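Local coordinates for single-strand DNA-binding protein (Agrobacterium tumefaciens, PDB 3BTP) that binds single-stranded DNA of any sequence and mediates nuclear uptake of the single-stranded T-DNA copy during plant transformation, at residues A[120-125]-A[252-257]; A[242-247]-A[260-265]. All coordinates share one frame; numbering follows the deposited sequence.

Contact 1 (A[120-125]-A[252-257]); sequences VRQTGQ and HQFQAG
A chi1 of 175° turns the ring of Phe254 away from its own backbone nitrogen, out of a short turn and onto strand 117-124, where Gln122, its chain extended beyond CG, lies along one face. Gln122 CG sits 3.6 Å from the centroid of the Phe254 ring and 19° off the ring normal, a CH-pi contact displaced toward the rim. The terminal amide continues over the CG and CD1 side of the ring toward CB, its plane only 8° from that of the ring, with Gln122 CD 3.7 Å from Phe254 CD1. Glutamine suits this exposed strand position because its methylenes and flat amide can cover an aromatic face while the end of the chain remains polar. The strand belongs to an antiparallel four-stranded sheet, while Phe254 opens a type I turn closed by the bond from Gly257 N to Phe254 O (3.0 Å). Phe128 and Cys149, on the strands flanking 117-124, also touch the Phe254 side chain, so the phenylalanine packs across three strands. At the edge of the Phe254 ring, Val120 O lies near the plane, 3.2 Å from Phe254 CZ, where the weakly positive ring hydrogens face a carbonyl. Buried Val120 adds a looser apolar contact, its CG1 4.2 Å from Phe254 CZ.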
ATOM      1  N   VAL A 120      -3.453  17.224 -15.386  1.00 23.63           N
ATOM      2  CA  VAL A 120      -4.614  16.647 -16.078  1.00 24.57           C
ATOM      3  C   VAL A 120      -5.639  17.729 -16.382  1.00 25.99           C
ATOM      4  O   VAL A 120      -5.893  18.600 -15.561  1.00 25.48           O
ATOM      5  CB  VAL A 120      -5.304  15.482 -15.298  1.00 25.85           C
ATOM      6  CG1 VAL A 120      -6.358  14.773 -16.202  1.00 21.85           C
ATOM      7  CG2 VAL A 120      -4.252  14.477 -14.758  1.00 22.00           C
ATOM      8  N   ARG A 121      -6.245  17.636 -17.560  1.00 28.18           N
ATOM      9  CA  ARG A 121      -7.313  18.566 -17.954  1.00 30.64           C
ATOM     10  C   ARG A 121      -8.513  17.857 -18.532  1.00 31.20           C
ATOM     11  O   ARG A 121      -8.393  16.763 -19.086  1.00 32.22           O
ATOM     12  CB  ARG A 121      -6.782  19.637 -18.926  1.00 29.24           C
ATOM     13  CG  ARG A 121      -6.358  19.071 -20.237  1.00 30.66           C
ATOM     14  CD  ARG A 121      -5.249  19.934 -20.914  1.00 30.03           C
ATOM     15  NE  ARG A 121      -4.908  19.343 -22.222  1.00 34.45           N
ATOM     16  CZ  ARG A 121      -3.826  18.592 -22.488  1.00 36.17           C
ATOM     17  NH1 ARG A 121      -2.924  18.294 -21.532  1.00 35.83           N
ATOM     18  NH2 ARG A 121      -3.664  18.093 -23.705  1.00 32.54           N
ATOM     19  N   GLN A 122      -9.680  18.460 -18.348  1.00 33.12           N
ATOM     20  CA  GLN A 122     -10.935  17.978 -18.958  1.00 35.75           C
ATOM     21  C   GLN A 122     -11.059  18.475 -20.413  1.00 36.52           C
ATOM     22  O   GLN A 122     -10.903  19.649 -20.701  1.00 35.67           O
ATOM     23  CB  GLN A 122     -12.131  18.452 -18.142  1.00 34.74           C
ATOM     24  CG  GLN A 122     -12.251  17.776 -16.778  1.00 37.30           C
ATOM     25  CD  GLN A 122     -13.508  18.227 -16.020  1.00 37.78           C
ATOM     26  OE1 GLN A 122     -13.657  19.395 -15.711  1.00 38.63           O
ATOM     27  NE2 GLN A 122     -14.415  17.284 -15.725  1.00 44.30           N
ATOM     28  N   THR A 123     -11.332  17.586 -21.344  1.00 39.01           N
ATOM     29  CA  THR A 123     -11.462  18.054 -22.736  1.00 40.76           C
ATOM     30  C   THR A 123     -12.776  17.599 -23.348  1.00 41.83           C
ATOM     31  O   THR A 123     -12.881  17.558 -24.553  1.00 43.55           O
ATOM     32  CB  THR A 123     -10.315  17.518 -23.630  1.00 39.95           C
ATOM     33  OG1 THR A 123     -10.434  16.107 -23.710  1.00 39.62           O
ATOM     34  CG2 THR A 123      -8.924  17.847 -23.059  1.00 40.83           C
ATOM     35  N   GLY A 124     -13.770  17.216 -22.548  1.00 43.24           N
ATOM     36  CA  GLY A 124     -14.937  16.514 -23.111  1.00 44.35           C
ATOM     37  C   GLY A 124     -15.839  15.935 -22.055  1.00 45.21           C
ATOM     38  O   GLY A 124     -15.490  15.960 -20.896  1.00 46.20           O
ATOM     39  N   GLN A 125     -17.021  15.447 -22.434  1.00 45.64           N
ATOM     40  CA  GLN A 125     -17.831  14.678 -21.504  1.00 45.13           C
ATOM     41  C   GLN A 125     -17.043  13.388 -21.234  1.00 44.08           C
ATOM     42  O   GLN A 125     -16.776  12.594 -22.146  1.00 43.93           O
ATOM     43  CB  GLN A 125     -19.258  14.371 -22.051  1.00 46.15           C
ATOM     44  CG  GLN A 125     -20.207  13.551 -21.073  1.00 46.85           C
ATOM     45  CD  GLN A 125     -20.232  14.126 -19.634  1.00 51.63           C
ATOM     46  OE1 GLN A 125     -20.359  15.331 -19.442  1.00 53.28           O
ATOM     47  NE2 GLN A 125     -20.095  13.256 -18.632  1.00 52.52           N
ATOM     48  N   HIS A 252     -14.231  21.695  -5.221  1.00 28.15           N
ATOM     49  CA  HIS A 252     -13.593  21.704  -6.556  1.00 27.02           C
ATOM     50  C   HIS A 252     -13.275  20.271  -6.953  1.00 26.09           C
ATOM     51  O   HIS A 252     -12.153  19.738  -6.686  1.00 26.96           O
ATOM     52  CB  HIS A 252     -12.312  22.549  -6.484  1.00 28.11           C
ATOM     53  CG  HIS A 252     -12.542  23.923  -5.925  1.00 30.06           C
ATOM     54  ND1 HIS A 252     -12.192  24.278  -4.631  1.00 32.79           N
ATOM     55  CD2 HIS A 252     -13.075  25.035  -6.492  1.00 30.26           C
ATOM     56  CE1 HIS A 252     -12.520  25.542  -4.422  1.00 32.47           C
ATOM     57  NE2 HIS A 252     -13.052  26.025  -5.540  1.00 32.55           N
ATOM     58  N   GLN A 253     -14.263  19.620  -7.532  1.00 24.28           N
ATOM     59  CA  GLN A 253     -14.199  18.206  -7.776  1.00 25.51           C
ATOM     60  C   GLN A 253     -13.120  17.792  -8.755  1.00 24.62           C
ATOM     61  O   GLN A 253     -12.468  16.812  -8.519  1.00 24.93           O
ATOM     62  CB  GLN A 253     -15.530  17.640  -8.251  1.00 26.33           C
ATOM     63  CG  GLN A 253     -16.730  17.839  -7.301  1.00 30.90           C
ATOM     64  CD  GLN A 253     -17.792  16.739  -7.554  1.00 38.42           C
ATOM     65  OE1 GLN A 253     -17.842  15.690  -6.825  1.00 41.37           O
ATOM     66  NE2 GLN A 253     -18.590  16.929  -8.601  1.00 32.27           N
ATOM     67  N   PHE A 254     -12.961  18.493  -9.860  1.00 23.37           N
ATOM     68  CA  PHE A 254     -11.979  18.087 -10.855  1.00 22.56           C
ATOM     69  C   PHE A 254     -10.553  18.228 -10.277  1.00 22.62           C
ATOM     70  O   PHE A 254      -9.792  17.290 -10.320  1.00 23.49           O
ATOM     71  CB  PHE A 254     -12.110  18.863 -12.180  1.00 20.80           C
ATOM     72  CG  PHE A 254     -11.015  18.516 -13.158  1.00 21.11           C
ATOM     73  CD1 PHE A 254     -10.856  17.215 -13.619  1.00 17.40           C
ATOM     74  CD2 PHE A 254     -10.119  19.466 -13.573  1.00 22.62           C
ATOM     75  CE1 PHE A 254      -9.782  16.892 -14.472  1.00 19.95           C
ATOM     76  CE2 PHE A 254      -9.071  19.141 -14.409  1.00 21.63           C
ATOM     77  CZ  PHE A 254      -8.934  17.871 -14.869  1.00 20.88           C
ATOM     78  N   GLN A 255     -10.236  19.388  -9.714  1.00 23.00           N
ATOM     79  CA  GLN A 255      -8.953  19.698  -9.153  1.00 23.41           C
ATOM     80  C   GLN A 255      -8.568  18.854  -7.983  1.00 24.23           C
ATOM     81  O   GLN A 255      -7.381  18.640  -7.789  1.00 25.15           O
ATOM     82  CB  GLN A 255      -8.921  21.129  -8.686  1.00 23.20           C
ATOM     83  CG  GLN A 255      -8.844  22.142  -9.791  1.00 28.24           C
ATOM     84  CD  GLN A 255     -10.217  22.604 -10.211  1.00 33.34           C
ATOM     85  OE1 GLN A 255     -11.215  22.197  -9.632  1.00 32.02           O
ATOM     86  NE2 GLN A 255     -10.279  23.429 -11.252  1.00 38.22           N
ATOM     87  N   ALA A 256      -9.556  18.445  -7.162  1.00 24.22           N
ATOM     88  CA  ALA A 256      -9.341  17.537  -6.042  1.00 23.66           C
ATOM     89  C   ALA A 256      -9.044  16.112  -6.470  1.00 23.69           C
ATOM     90  O   ALA A 256      -8.624  15.326  -5.653  1.00 24.04           O
ATOM     91  CB  ALA A 256     -10.507  17.576  -5.063  1.00 21.04           C
ATOM     92  N   GLY A 257      -9.236  15.770  -7.740  1.00 25.82           N
ATOM     93  CA  GLY A 257      -8.920  14.395  -8.221  1.00 27.54           C
ATOM     94  C   GLY A 257     -10.143  13.486  -8.222  1.00 30.49           C
ATOM     95  O   GLY A 257     -10.076  12.296  -8.607  1.00 30.11           O
TER

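Contact 2 (A[242-247]-A[260-265]); sequences GRREIQ and LPDILI
Arg244 and Asp262 join the two segments through a salt bridge made of two hydrogen bonds. The arginine approaches side-on: Arg244 NE gives its hydrogen to Asp262 OD1 at 2.7 Å, and Arg244 NH2 gives one to Asp262 OD2 at 2.9 Å. Both bonds are fairly straight. NH2 uses the syn lone pair of OD2, whereas NE meets OD1 on the syn side but tilted out of the carboxylate plane; the two flat groups stand 31° apart. A bend in the arginine chain at CB-CG (chi2 -71°) brings the NE/NH2 edge of the guanidinium to the carboxylate, the two side chains crossing at about a right angle.

Further hydrogen bonds fix the rotation of both groups. Arg244 NH1 turns back to Arg243 O at 3.0 Å, reaching it from above the carbonyl plane, and also bonds to Tyr241 O. Asp262 OD2 has a second donor in the backbone N of Arg277. The buried carboxylate is thus met by a cation and a main-chain N-H, which would be expected to stabilise its negative charge.

Packing is supplied by Tyr276, which touches both side chains. Arginine suits the site because its planar, many-donor head can serve a carboxylate and main-chain carbonyls together; short aspartate keeps its charge close to the backbone.

Strand 243-245 belongs to a two-stranded hairpin and strand 263-266 to a separate antiparallel sheet. A classic beta bulge sets Asp262 and Ile263 opposite the single residue Ser275, so the arrangement is a bidentate arginine–carboxylate bridge from a hairpin strand to the bulged start of an inner strand of a four-stranded sheet.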
ATOM      1  N   GLY A 242     -21.073   4.005 -16.833  1.00 34.26           N
ATOM      2  CA  GLY A 242     -21.619   3.602 -15.543  1.00 33.85           C
ATOM      3  C   GLY A 242     -21.241   4.620 -14.449  1.00 33.48           C
ATOM      4  O   GLY A 242     -20.687   5.678 -14.709  1.00 33.41           O
ATOM      5  N   ARG A 243     -21.580   4.310 -13.221  1.00 32.90           N
ATOM      6  CA  ARG A 243     -21.238   5.162 -12.057  1.00 31.84           C
ATOM      7  C   ARG A 243     -19.891   4.801 -11.440  1.00 30.50           C
ATOM      8  O   ARG A 243     -19.440   3.666 -11.546  1.00 30.56           O
ATOM      9  CB  ARG A 243     -22.263   4.852 -10.965  1.00 31.52           C
ATOM     10  CG  ARG A 243     -23.599   5.349 -11.358  1.00 32.26           C
ATOM     11  CD  ARG A 243     -24.406   5.606 -10.139  1.00 30.82           C
ATOM     12  NE  ARG A 243     -24.474   4.453  -9.244  1.00 23.51           N
ATOM     13  CZ  ARG A 243     -25.228   4.507  -8.158  1.00 24.84           C
ATOM     14  NH1 ARG A 243     -25.914   5.682  -7.923  1.00 18.96           N
ATOM     15  NH2 ARG A 243     -25.300   3.427  -7.365  1.00 19.33           N
ATOM     16  N   ARG A 244     -19.292   5.729 -10.710  1.00 28.69           N
ATOM     17  CA  ARG A 244     -18.146   5.365  -9.911  1.00 27.38           C
ATOM     18  C   ARG A 244     -18.232   5.893  -8.482  1.00 26.10           C
ATOM     19  O   ARG A 244     -18.496   7.084  -8.240  1.00 26.84           O
ATOM     20  CB  ARG A 244     -16.860   5.884 -10.550  1.00 27.46           C
ATOM     21  CG  ARG A 244     -16.459   5.289 -11.864  1.00 26.16           C
ATOM     22  CD  ARG A 244     -15.964   3.829 -11.797  1.00 23.80           C
ATOM     23  NE  ARG A 244     -15.584   3.513 -13.187  1.00 23.81           N
ATOM     24  CZ  ARG A 244     -16.440   3.173 -14.181  1.00 30.04           C
ATOM     25  NH1 ARG A 244     -17.777   3.066 -13.956  1.00 25.39           N
ATOM     26  NH2 ARG A 244     -15.972   2.922 -15.425  1.00 23.04           N
ATOM     27  N   GLU A 245     -17.945   5.023  -7.530  1.00 26.50           N
ATOM     28  CA  GLU A 245     -17.984   5.421  -6.124  1.00 27.41           C
ATOM     29  C   GLU A 245     -16.790   6.337  -5.718  1.00 26.90           C
ATOM     30  O   GLU A 245     -15.672   6.116  -6.149  1.00 26.17           O
ATOM     31  CB  GLU A 245     -18.015   4.188  -5.261  1.00 27.16           C
ATOM     32  CG  GLU A 245     -18.612   4.475  -3.951  1.00 29.93           C
ATOM     33  CD  GLU A 245     -18.550   3.285  -3.036  1.00 35.28           C
ATOM     34  OE1 GLU A 245     -18.620   2.133  -3.547  1.00 38.43           O
ATOM     35  OE2 GLU A 245     -18.412   3.505  -1.807  1.00 37.42           O
ATOM     36  N   ILE A 246     -17.040   7.361  -4.894  1.00 26.41           N
ATOM     37  CA  ILE A 246     -15.945   8.206  -4.363  1.00 27.08           C
ATOM     38  C   ILE A 246     -16.046   8.233  -2.849  1.00 25.62           C
ATOM     39  O   ILE A 246     -17.081   7.853  -2.287  1.00 27.03           O
ATOM     40  CB  ILE A 246     -15.913   9.665  -4.978  1.00 25.50           C
ATOM     41  CG1 ILE A 246     -17.189  10.395  -4.594  1.00 25.73           C
ATOM     42  CG2 ILE A 246     -15.636   9.588  -6.534  1.00 31.88           C
ATOM     43  CD1 ILE A 246     -17.355  11.788  -5.147  1.00 32.06           C
ATOM     44  N   GLN A 247     -14.977   8.722  -2.220  1.00 24.49           N
ATOM     45  CA  GLN A 247     -14.760   8.794  -0.795  1.00 22.94           C
ATOM     46  C   GLN A 247     -15.280  10.113  -0.138  1.00 22.17           C
ATOM     47  O   GLN A 247     -15.748  10.124   1.017  1.00 22.15           O
ATOM     48  CB  GLN A 247     -13.219   8.603  -0.620  1.00 23.23           C
ATOM     49  CG  GLN A 247     -12.779   8.120   0.700  1.00 26.37           C
ATOM     50  CD  GLN A 247     -13.556   6.891   1.163  1.00 31.34           C
ATOM     51  OE1 GLN A 247     -14.043   6.062   0.361  1.00 37.97           O
ATOM     52  NE2 GLN A 247     -13.661   6.764   2.419  1.00 28.89           N
ATOM     53  N   LEU A 260     -11.513  11.526 -12.200  1.00 32.30           N
ATOM     54  CA  LEU A 260     -10.564  11.019 -13.177  1.00 30.54           C
ATOM     55  C   LEU A 260     -11.038   9.676 -13.646  1.00 29.43           C
ATOM     56  O   LEU A 260     -11.877   9.055 -12.995  1.00 30.26           O
ATOM     57  CB  LEU A 260      -9.167  10.826 -12.561  1.00 30.99           C
ATOM     58  CG  LEU A 260      -8.476  11.994 -11.865  1.00 31.43           C
ATOM     59  CD1 LEU A 260      -7.426  11.555 -10.691  1.00 30.46           C
ATOM     60  CD2 LEU A 260      -7.922  12.966 -12.930  1.00 25.80           C
ATOM     61  N   PRO A 261     -10.470   9.189 -14.748  1.00 28.47           N
ATOM     62  CA  PRO A 261     -10.805   7.834 -15.226  1.00 27.41           C
ATOM     63  C   PRO A 261     -10.129   6.751 -14.377  1.00 25.94           C
ATOM     64  O   PRO A 261      -9.335   7.060 -13.465  1.00 27.17           O
ATOM     65  CB  PRO A 261     -10.292   7.795 -16.689  1.00 27.35           C
ATOM     66  CG  PRO A 261      -9.743   9.120 -16.980  1.00 29.98           C
ATOM     67  CD  PRO A 261      -9.496   9.854 -15.626  1.00 27.88           C
ATOM     68  N   ASP A 262     -10.498   5.514 -14.656  1.00 23.32           N
ATOM     69  CA  ASP A 262     -10.131   4.362 -13.915  1.00 21.61           C
ATOM     70  C   ASP A 262      -8.604   4.110 -14.083  1.00 22.09           C
ATOM     71  O   ASP A 262      -7.920   3.682 -13.142  1.00 21.91           O
ATOM     72  CB  ASP A 262     -10.872   3.154 -14.530  1.00 21.34           C
ATOM     73  CG  ASP A 262     -12.420   3.334 -14.600  1.00 23.49           C
ATOM     74  OD1 ASP A 262     -12.984   4.117 -13.828  1.00 21.99           O
ATOM     75  OD2 ASP A 262     -13.100   2.671 -15.437  1.00 25.09           O
ATOM     76  N   ILE A 263      -8.099   4.319 -15.303  1.00 21.99           N
ATOM     77  CA  ILE A 263      -6.819   3.760 -15.743  1.00 21.45           C
ATOM     78  C   ILE A 263      -6.028   4.915 -16.288  1.00 22.14           C
ATOM     79  O   ILE A 263      -6.521   5.691 -17.068  1.00 22.47           O
ATOM     80  CB  ILE A 263      -6.980   2.664 -16.798  1.00 21.01           C
ATOM     81  CG1 ILE A 263      -7.695   1.411 -16.232  1.00 20.80           C
ATOM     82  CG2 ILE A 263      -5.664   2.284 -17.380  1.00 20.36           C
ATOM     83  CD1 ILE A 263      -8.270   0.481 -17.286  1.00 20.47           C
ATOM     84  N   LEU A 264      -4.790   5.030 -15.840  1.00 22.95           N
ATOM     85  CA  LEU A 264      -3.778   5.931 -16.440  1.00 22.20           C
ATOM     86  C   LEU A 264      -2.579   5.119 -16.954  1.00 22.73           C
ATOM     87  O   LEU A 264      -1.923   4.435 -16.196  1.00 22.87           O
ATOM     88  CB  LEU A 264      -3.316   6.960 -15.368  1.00 20.55           C
ATOM     89  CG  LEU A 264      -2.407   8.182 -15.716  1.00 21.67           C
ATOM     90  CD1 LEU A 264      -2.323   9.097 -14.479  1.00 20.45           C
ATOM     91  CD2 LEU A 264      -1.011   7.777 -16.104  1.00 13.22           C
ATOM     92  N   ILE A 265      -2.245   5.251 -18.235  1.00 24.64           N
ATOM     93  CA  ILE A 265      -1.100   4.577 -18.823  1.00 25.18           C
ATOM     94  C   ILE A 265      -0.053   5.658 -19.043  1.00 26.08           C
ATOM     95  O   ILE A 265      -0.331   6.692 -19.602  1.00 26.70           O
ATOM     96  CB  ILE A 265      -1.465   4.000 -20.242  1.00 26.78           C
ATOM     97  CG1 ILE A 265      -2.807   3.212 -20.233  1.00 27.47           C
ATOM     98  CG2 ILE A 265      -0.231   3.266 -20.968  1.00 24.35           C
ATOM     99  CD1 ILE A 265      -2.775   1.933 -19.509  1.00 22.65           C
TER

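Overall arrangement
The two contacts interleave along the chain: 242-247 precedes the turn of contact 1, and 260-265 follows it closely, so the connection between the contact 2 segments carries 252-257 outward to strand 117-124. Their centres lie about 12 Å apart, on the same side of the centre of the chain. They touch by packing, Val120 CG1 lying 4.1 Å from Leu260 CD2 and Gln253 OE1 4.3 Å from Ile246 CD1. Contact 1 packs the connecting loop on the sheet of 117-124 through an aromatic ring, while contact 2 bridges two further sheets, the 235-245 hairpin and the sheet of 263-266, through charge.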